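Side-chain contacts in trichothecene 3-O-acetyltransferase (Gibberella zeae, PDB 2RKV), which catalyses transfer of an acetyl group from acetyl-coenzyme A to the 3-hydroxyl of trichothecene mycotoxins, as a member of the BAHD acyltransferase superfamily: residues 10-14 / 15-19; 169-172 / 173-177; 340-343 / 344-348; 367-371 / 372-376. One frame throughout, in Å; residues are numbered along the deposited sequence. Where two conformers were deposited one is given.

Contact 1 (10-14 / 15-19); sequences LGQLP and GLLSI. With ZBA (12,13-Epoxytrichothec-9-ene-3,4,8,15-tetrol-4,15-diacetate-8-isovalerate), chain D.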
# COMPACT_ATOMS: atom_id res chain seq x y z
N LEU A 10 15.75 -1.72 4.32
CA LEU A 10 14.76 -0.74 3.89
C LEU A 10 13.60 -0.64 4.88
O LEU A 10 12.98 0.43 5.01
CB LEU A 10 14.23 -1.07 2.49
CG LEU A 10 15.25 -1.01 1.35
CD1 LEU A 10 14.63 -1.59 0.08
CD2 LEU A 10 15.72 0.42 1.13
N GLY A 11 13.32 -1.74 5.59
CA GLY A 11 12.26 -1.77 6.60
C GLY A 11 12.66 -1.13 7.92
O GLY A 11 11.85 -1.05 8.85
N GLN A 12 13.92 -0.70 8.02
CA GLN A 12 14.35 0.02 9.21
C GLN A 12 14.01 1.52 9.07
O GLN A 12 14.31 2.29 9.98
CB GLN A 12 15.85 -0.19 9.48
CG GLN A 12 16.35 -1.66 9.45
CD GLN A 12 16.04 -2.46 10.72
OE1 GLN A 12 15.60 -1.92 11.73
NE2 GLN A 12 16.29 -3.77 10.66
N LEU A 13 13.41 1.92 7.94
CA LEU A 13 12.90 3.30 7.76
C LEU A 13 11.93 3.64 8.89
O LEU A 13 10.98 2.89 9.14
CB LEU A 13 12.19 3.47 6.40
CG LEU A 13 13.05 3.60 5.14
CD1 LEU A 13 12.25 3.30 3.88
CD2 LEU A 13 13.69 4.98 5.07
N PRO A 14 12.19 4.76 9.61
CA PRO A 14 11.36 5.16 10.76
C PRO A 14 9.86 5.24 10.47
O PRO A 14 9.05 4.87 11.33
CB PRO A 14 11.90 6.55 11.10
CG PRO A 14 13.31 6.52 10.66
CD PRO A 14 13.29 5.71 9.38
N GLY A 15 9.50 5.73 9.29
CA GLY A 15 8.10 5.86 8.89
C GLY A 15 7.40 4.52 8.79
O GLY A 15 6.26 4.37 9.25
N LEU A 16 8.08 3.55 8.19
CA LEU A 16 7.49 2.23 7.97
C LEU A 16 7.32 1.46 9.28
O LEU A 16 6.36 0.69 9.44
CB LEU A 16 8.35 1.43 6.99
CG LEU A 16 8.48 2.03 5.59
CD1 LEU A 16 9.22 1.07 4.69
CD2 LEU A 16 7.13 2.39 5.00
N LEU A 17 8.24 1.68 10.22
CA LEU A 17 8.21 0.99 11.51
C LEU A 17 7.04 1.35 12.43
O LEU A 17 6.77 0.64 13.40
CB LEU A 17 9.55 1.14 12.25
CG LEU A 17 10.73 0.30 11.73
CD1 LEU A 17 11.99 0.64 12.50
CD2 LEU A 17 10.42 -1.19 11.86
N SER A 18 6.33 2.44 12.11
CA SER A 18 5.20 2.90 12.95
C SER A 18 3.81 2.70 12.31
O SER A 18 2.78 3.04 12.91
CB SER A 18 5.39 4.38 13.31
OG SER A 18 5.45 5.18 12.14
N ILE A 19 3.79 2.13 11.11
CA ILE A 19 2.59 2.06 10.28
C ILE A 19 2.12 0.62 10.08
O ILE A 19 2.95 -0.29 9.97
CB ILE A 19 2.86 2.69 8.89
CG1 ILE A 19 3.02 4.22 9.01
CG2 ILE A 19 1.75 2.35 7.89
CD1 ILE A 19 3.51 4.88 7.72
O18 ZBA D . 2.58 9.30 4.52
C44 ZBA D . 2.87 8.54 5.36
C45 ZBA D . 3.44 8.89 6.69
C46 ZBA D . 2.45 8.77 7.75
C48 ZBA D . 1.33 9.65 7.49
C47 ZBA D . 2.86 9.19 9.12
O17 ZBA D . 2.67 7.23 5.21
C31 ZBA D . 1.93 6.71 4.09
C30 ZBA D . 2.78 6.52 2.89
C32 ZBA D . 1.27 5.48 4.60
C39 ZBA D . 0.29 5.72 5.72
C33 ZBA D . 1.56 4.31 4.12
C34 ZBA D . 2.52 4.06 3.02
O10 ZBA D . 1.71 3.94 1.84
C29 ZBA D . 3.54 5.20 2.81
C38 ZBA D . 4.58 5.13 3.92
O12 ZBA D . 5.13 6.42 4.16
C40 ZBA D . 6.41 6.58 4.46
C41 ZBA D . 6.72 8.04 4.68
O13 ZBA D . 7.20 5.76 4.52
C28 ZBA D . 4.25 5.00 1.40
C37 ZBA D . 5.41 5.98 1.14
C35 ZBA D . 3.15 5.06 0.34
C25 ZBA D . 2.38 3.82 0.62
C36 ZBA D . 2.79 6.14 -0.52
O11 ZBA D . 3.65 5.14 -1.00
C27 ZBA D . 4.68 3.50 1.23
C26 ZBA D . 3.46 2.79 0.66
O16 ZBA D . 3.10 1.65 1.38
O14 ZBA D . 5.70 3.50 0.23
C42 ZBA D . 6.67 2.61 0.09
O15 ZBA D . 7.48 2.67 -0.77
C43 ZBA D . 6.56 1.56 1.08

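Contact 2 (169-172 / 173-177); sequences RLLS and KACRN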
# COMPACT_ATOMS: atom_id res chain seq x y z
N ARG A 169 -1.86 -14.80 0.52
CA ARG A 169 -2.01 -15.88 -0.45
C ARG A 169 -1.75 -17.24 0.20
O ARG A 169 -2.51 -18.19 0.00
CB ARG A 169 -1.06 -15.65 -1.63
CG ARG A 169 -1.03 -16.73 -2.69
CD ARG A 169 -0.53 -16.17 -4.02
NE ARG A 169 0.82 -15.61 -3.94
CZ ARG A 169 1.12 -14.31 -4.01
NH1 ARG A 169 2.39 -13.92 -3.93
NH2 ARG A 169 0.17 -13.40 -4.16
N LEU A 170 -0.66 -17.33 0.97
CA LEU A 170 -0.33 -18.58 1.65
C LEU A 170 -1.30 -18.87 2.79
O LEU A 170 -1.63 -20.03 3.06
CB LEU A 170 1.11 -18.57 2.17
CG LEU A 170 2.22 -18.57 1.10
CD1 LEU A 170 3.56 -18.90 1.76
CD2 LEU A 170 1.91 -19.59 -0.01
N LEU A 171 -1.78 -17.82 3.45
CA LEU A 171 -2.82 -18.03 4.45
C LEU A 171 -4.05 -18.66 3.79
O LEU A 171 -4.65 -19.59 4.35
CB LEU A 171 -3.18 -16.73 5.18
CG LEU A 171 -4.41 -16.78 6.10
CD1 LEU A 171 -4.27 -17.86 7.18
CD2 LEU A 171 -4.67 -15.40 6.71
N SER A 172 -4.41 -18.20 2.59
CA SER A 172 -5.56 -18.81 1.89
C SER A 172 -5.32 -20.30 1.63
O SER A 172 -6.20 -21.12 1.89
CB SER A 172 -5.89 -18.07 0.59
OG SER A 172 -7.13 -18.55 0.07
N LYS A 173 -4.12 -20.64 1.15
CA LYS A 173 -3.74 -22.05 0.96
C LYS A 173 -3.90 -22.82 2.26
O LYS A 173 -4.47 -23.91 2.29
CB LYS A 173 -2.29 -22.17 0.50
CG LYS A 173 -2.06 -21.77 -0.96
CD LYS A 173 -0.73 -22.35 -1.45
CE LYS A 173 -0.52 -22.08 -2.93
NZ LYS A 173 0.68 -22.85 -3.44
N ALA A 174 -3.37 -22.25 3.34
CA ALA A 174 -3.39 -22.93 4.64
C ALA A 174 -4.83 -23.18 5.11
O ALA A 174 -5.13 -24.25 5.64
CB ALA A 174 -2.62 -22.13 5.67
N CYS A 175 -5.71 -22.20 4.91
CA CYS A 175 -7.14 -22.36 5.23
C CYS A 175 -7.78 -23.53 4.46
O CYS A 175 -8.62 -24.26 4.99
CB CYS A 175 -7.90 -21.06 4.95
SG CYS A 175 -7.56 -19.77 6.14
N ARG A 176 -7.36 -23.69 3.21
CA ARG A 176 -7.85 -24.77 2.36
C ARG A 176 -7.17 -26.12 2.64
O ARG A 176 -7.60 -27.15 2.14
CB ARG A 176 -7.67 -24.41 0.89
CG ARG A 176 -8.51 -23.22 0.42
CD ARG A 176 -8.30 -22.93 -1.08
NE ARG A 176 -8.58 -24.12 -1.89
CZ ARG A 176 -9.72 -24.35 -2.56
NH1 ARG A 176 -10.70 -23.45 -2.55
NH2 ARG A 176 -9.87 -25.48 -3.24
N ASN A 177 -6.08 -26.08 3.40
CA ASN A 177 -5.19 -27.23 3.61
C ASN A 177 -4.48 -27.66 2.31
O ASN A 177 -4.18 -28.84 2.10
CB ASN A 177 -5.94 -28.40 4.27
CG ASN A 177 -5.02 -29.32 5.06
OD1 ASN A 177 -3.84 -29.04 5.26
ND2 ASN A 177 -5.57 -30.45 5.50

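Contact 3 (340-343 / 344-348); sequences PASM and RQRTR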
# COMPACT_ATOMS: atom_id res chain seq x y z
N PRO A 340 15.17 -1.06 -14.88
CA PRO A 340 15.63 -1.96 -13.81
C PRO A 340 17.02 -1.65 -13.26
O PRO A 340 17.22 -1.71 -12.04
CB PRO A 340 15.60 -3.34 -14.49
CG PRO A 340 14.57 -3.21 -15.53
CD PRO A 340 14.69 -1.81 -16.06
N ALA A 341 17.98 -1.32 -14.14
CA ALA A 341 19.33 -0.99 -13.67
C ALA A 341 19.33 0.24 -12.76
O ALA A 341 20.05 0.29 -11.76
CB ALA A 341 20.31 -0.81 -14.84
N SER A 342 18.50 1.22 -13.12
CA SER A 342 18.34 2.44 -12.32
C SER A 342 17.67 2.14 -10.98
O SER A 342 18.12 2.60 -9.94
CB SER A 342 17.55 3.50 -13.07
OG SER A 342 17.23 4.59 -12.22
N MET A 343 16.59 1.37 -11.02
CA MET A 343 15.90 0.99 -9.79
C MET A 343 16.83 0.21 -8.85
O MET A 343 16.83 0.45 -7.64
CB MET A 343 14.65 0.18 -10.11
CG MET A 343 13.40 1.03 -10.27
SD MET A 343 12.87 1.83 -8.72
CE MET A 343 13.00 0.51 -7.54
N ARG A 344 17.63 -0.69 -9.42
CA ARG A 344 18.55 -1.47 -8.61
C ARG A 344 19.62 -0.59 -7.97
O ARG A 344 19.85 -0.68 -6.76
CB ARG A 344 19.20 -2.60 -9.43
CG ARG A 344 20.07 -3.52 -8.59
CD ARG A 344 20.61 -4.69 -9.40
NE ARG A 344 21.46 -5.54 -8.57
CZ ARG A 344 22.79 -5.51 -8.56
NH1 ARG A 344 23.45 -4.67 -9.35
NH2 ARG A 344 23.45 -6.33 -7.76
N GLN A 345 20.26 0.28 -8.76
CA GLN A 345 21.31 1.16 -8.23
C GLN A 345 20.77 2.07 -7.12
O GLN A 345 21.38 2.22 -6.06
CB GLN A 345 21.98 1.97 -9.36
CG GLN A 345 23.03 2.99 -8.91
CD GLN A 345 24.29 2.38 -8.29
OE1 GLN A 345 24.99 3.03 -7.50
NE2 GLN A 345 24.60 1.14 -8.66
N ARG A 346 19.60 2.66 -7.37
CA ARG A 346 19.01 3.59 -6.42
C ARG A 346 18.65 2.88 -5.12
O ARG A 346 18.96 3.37 -4.03
CB ARG A 346 17.78 4.27 -7.03
CG ARG A 346 18.14 5.25 -8.17
CD ARG A 346 16.91 5.95 -8.76
NE ARG A 346 16.18 6.68 -7.73
CZ ARG A 346 14.97 6.35 -7.30
NH1 ARG A 346 14.32 5.32 -7.84
NH2 ARG A 346 14.41 7.06 -6.33
N THR A 347 18.04 1.71 -5.25
CA THR A 347 17.61 0.94 -4.09
C THR A 347 18.81 0.46 -3.28
O THR A 347 18.79 0.49 -2.04
CB THR A 347 16.70 -0.23 -4.53
OG1 THR A 347 15.56 0.30 -5.23
CG2 THR A 347 16.20 -1.04 -3.33
N ARG A 348 19.87 0.04 -3.97
CA ARG A 348 21.11 -0.34 -3.29
C ARG A 348 21.71 0.85 -2.55
O ARG A 348 22.25 0.69 -1.45
CB ARG A 348 22.13 -0.94 -4.27
CG ARG A 348 21.73 -2.31 -4.79
CD ARG A 348 22.77 -2.81 -5.79
NE ARG A 348 24.03 -3.13 -5.13
CZ ARG A 348 25.21 -3.23 -5.74
NH1 ARG A 348 25.31 -3.02 -7.05
NH2 ARG A 348 26.30 -3.52 -5.04
O HOH W 1 14.58 4.78 -10.83

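Contact 4 (367-371 / 372-376); sequences ADADP and STSVM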
# COMPACT_ATOMS: atom_id res chain seq x y z
N ALA A 367 10.77 12.64 1.88
CA ALA A 367 11.59 13.65 2.57
C ALA A 367 11.41 15.09 2.08
O ALA A 367 11.52 16.03 2.87
CB ALA A 367 13.06 13.27 2.52
N ASP A 368 11.15 15.27 0.78
CA ASP A 368 10.94 16.61 0.24
C ASP A 368 9.60 16.81 -0.47
O ASP A 368 9.43 17.74 -1.26
CB ASP A 368 12.13 17.05 -0.62
CG ASP A 368 12.27 16.26 -1.92
OD1 ASP A 368 11.42 15.41 -2.24
OD2 ASP A 368 13.27 16.49 -2.63
N ALA A 369 8.63 15.94 -0.17
CA ALA A 369 7.30 16.07 -0.74
C ALA A 369 6.50 17.11 0.04
O ALA A 369 6.34 17.01 1.25
CB ALA A 369 6.57 14.73 -0.76
N ASP A 370 6.02 18.13 -0.67
CA ASP A 370 5.13 19.13 -0.09
C ASP A 370 3.68 18.67 -0.26
O ASP A 370 3.21 18.52 -1.39
CB ASP A 370 5.33 20.46 -0.82
CG ASP A 370 4.63 21.63 -0.14
OD1 ASP A 370 3.42 21.52 0.17
OD2 ASP A 370 5.30 22.66 0.08
N PRO A 371 2.97 18.43 0.86
CA PRO A 371 1.59 17.92 0.77
C PRO A 371 0.63 18.80 -0.04
O PRO A 371 -0.35 18.29 -0.58
CB PRO A 371 1.14 17.82 2.23
CG PRO A 371 2.12 18.66 3.02
CD PRO A 371 3.41 18.61 2.26
N SER A 372 0.91 20.10 -0.11
CA SER A 372 0.07 21.01 -0.87
C SER A 372 0.13 20.76 -2.38
O SER A 372 -0.88 20.91 -3.08
CB SER A 372 0.44 22.46 -0.56
OG SER A 372 -0.26 23.35 -1.42
N THR A 373 1.29 20.36 -2.88
CA THR A 373 1.53 20.28 -4.32
C THR A 373 1.98 18.91 -4.84
O THR A 373 2.04 18.71 -6.05
CB THR A 373 2.60 21.29 -4.76
OG1 THR A 373 3.78 21.11 -3.97
CG2 THR A 373 2.10 22.72 -4.60
N SER A 374 2.30 18.00 -3.92
CA SER A 374 2.80 16.68 -4.29
C SER A 374 1.69 15.68 -4.60
O SER A 374 0.50 15.95 -4.41
CB SER A 374 3.71 16.11 -3.19
OG SER A 374 4.90 16.88 -3.03
N VAL A 375 2.10 14.53 -5.12
CA VAL A 375 1.24 13.34 -5.16
C VAL A 375 2.11 12.22 -4.62
O VAL A 375 3.23 12.03 -5.08
CB VAL A 375 0.77 13.01 -6.59
CG1 VAL A 375 0.10 11.62 -6.62
CG2 VAL A 375 -0.17 14.08 -7.12
N MET A 376 1.60 11.48 -3.64
CA MET A 376 2.32 10.32 -3.11
C MET A 376 1.43 9.11 -3.35
O MET A 376 0.46 8.90 -2.62
CB MET A 376 2.62 10.48 -1.62
CG MET A 376 3.38 11.77 -1.27
SD MET A 376 3.42 12.15 0.50
CE MET A 376 1.69 12.52 0.82

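Contact 1 (10-14 / 15-19)
Leu-13 and the residues Leu-16 and Leu-17 close a single helical turn in the loop between strand 5-6 and strand 20-28, and this turn forms part of the wall of the T-2 toxin pocket. Two backbone N-H groups converge on Leu-13 O. Leu-17 N reaches that oxygen at 3.2 Å in an i to i+4 bond, whereas the bond from Leu-16 N is weak and bent. One residue further on, Ser-18 OG turns back on its own turn and donates to Gly-15 O over 3.1 Å, approaching from above the carbonyl plane. The Gln-12 amide points away from the turn, and OE1 accepts from Ser-73 N of strand 72-76.

The apolar contacts divide over two sides. Leu-13 and Leu-16 run side by side and point the same way, their CD1 methyls 3.8 Å apart. Leu-17 has the same chi1 rotamer (-75°), but its CB is directed at segment 10-14, which brings CG and CD2 onto the preceding 3-10 segment; CD2 comes to 3.3 Å from Gly-11 O, a tight contact of methyl with carbonyl. Leu-13 also meets Leu-354 of helix 340-356.

Toward the ligand, Leu-16 packs on His-156, the histidine of the HXXXD motif of this superfamily, which is hydrogen-bonded to T-2; Ile-19 shares backbone hydrogen bonds with it. The toxin itself is touched by two methyls: Leu-16 CD2 stands 3.4 Å from the acetate carbonyl oxygen O13, and Ile-19 CD1 lies 3.5 Å from the isovalerate ester oxygen O17.

Contact 2 (169-172 / 173-177)
Arg-176 is carried past Ser-172 by its aliphatic part, with CG 3.5 Å from Ser-172 O, before a bend at chi3 (55°) turns its flat guanidinium away from the turn. There NE forms a salt bridge with Asp-178 OD2 and NH1 another with Asp-389 OD1. The peptide planes are the other flat groups here, joined by i to i+4 bonds. Ala-174 N donates to Leu-170 O at 2.8 Å and Cys-175 N to Leu-171 O at 2.9 Å; Lys-173 N and Arg-176 N continue the same pattern on Arg-169 O and Ser-172 O.

These bonds make up the C-terminal end of helix 161-176, which finishes in a Schellman motif: Asn-177 adopts a positive phi (65°), and its N donates to Ala-174 O over 3.0 Å. Arg-48 NE of helix 35-52 donates to that same carbonyl oxygen, and Leu-171 packs on Leu-46 and Phe-49 of the same neighbouring helix.

Within the buried side of the turn, Leu-171 CD1 lies 3.9 Å from Cys-175 SG, four residues on. The leucine reaches it with CG anti to the backbone N and beside the carbonyl carbon (chi1 170°), while the cysteine sulfur stands beside its own backbone N. Leu-170 and Lys-173 cross at an oblique angle, CD2 of the leucine 4.1 Å from CD of the lysine. Beyond CG the lysine chain is extended, which carries NZ to a salt bridge with Glu-184, while Ser-172 OG is hydrogen-bonded to Phe-390 N.

Contact 3 (340-343 / 344-348)
Thr-347 grips Met-343 O twice in the opening turns of helix 340-356. Its hydroxyl OG1 donates to that oxygen at 2.7 Å and its backbone N at 3.0 Å, the two arriving from opposite faces of the carbonyl plane. A chi1 of -59° makes this possible, since it sets OG1 beside the backbone N and back over the preceding turn. The same hydroxyl is hydrogen-bonded to Asn-311 ND2, a residue of the T-2 pocket, which links the helix to strand 310-318. Ordinary i to i+4 bonds join the remaining pairs, such as Arg-346 N to Ser-342 O at 3.0 Å.

Arg-346 sends its aliphatic part along Ser-342, with CG 3.2 Å from Ser-342 O, then bends at chi3. Its NH2 donates to Met-312 O of strand 310-318. A water bridges the two side chains, accepting from Ser-342 OG at 3.0 Å and, more weakly, from Arg-346 NH1.

Met-343, bent at chi2 and chi3, crosses both Arg-346 and Thr-347 and is buried against Thr-313 and Ala-298. Its sulfur sits at the edge of the Arg-346 guanidinium, near the plane, with SD 3.9 Å from NH1, while the terminal methyl CE reaches across to 3.5 Å from Thr-347 OG1.

Contact 4 (367-371 / 372-376)
Asp-370 O faces the start of the following segment and gathers three donors as the chain turns through Pro-371 and Ser-372, both with helical backbone angles. Ser-374 N comes to it at 2.7 Å, with N nearly on the line of the C=O bond although the N-H is bent (141°), and Thr-373 N at 3.0 Å from above the carbonyl plane. An i to i+3 turn is thus nested in an i to i+4 one, after which Val-375 and Met-376 extend into strand 375-379 of the seven-stranded sheet.

Two side chains complete the turn. Ser-374 OG is the third donor, at 2.9 Å and likewise above the plane of the carbonyl; with OG beside the backbone N (chi1 -65°), the serine bonds Asp-370 O through main chain and side chain at once. Asp-370 answers with its carboxylate: CG lies anti to the backbone N (chi1 -170°), and OD1 accepts Ser-372 N over 2.9 Å through its anti lone pair, forming an Asx turn. Thr-373 crosses the aspartate, OG1 3.6 Å from Asp-370 CB.

The Ala-369 methyl CB makes a van der Waals contact with the hydroxyl Ser-374 OG at 3.5 Å. Its apolar partner is Met-376 SD, 4.3 Å away, and the nearest atom of the Met-376 side chain is about 4 Å from bound T-2. Outside the turn, Ser-410 OG bonds the carbonyls of both Pro-371 and Ser-374.

With one carbonyl holding three N-H or O-H groups and the carboxylate a fourth, the turn is fixed by polar bonds more than by packing, and the concentration of donors probably polarises Asp-370 O strongly.

In the fold
Two of the four contacts are turns of regular helix, one lies in a loop and one runs from a loop into a strand. Contact 2 is mostly buried, against helix 35-52, although about 22 Å from the chain's centre, and its long side chains end in salt bridges. Contacts 1, 3 and 4 are partly buried, contact 1 being nearest the centre at about 13 Å. Contacts 1 and 3 touch, Leu-10 CD1 lying 3.8 Å from Thr-347 CG2, so the 3-10 segment preceding the toxin-lining turn packs on helix 340-356. Leucines dominate contact 1; a serine or threonine hydroxyl sharing a carbonyl with its own backbone N marks contacts 3 and 4. Contacts 1 and 4 come closest to T-2.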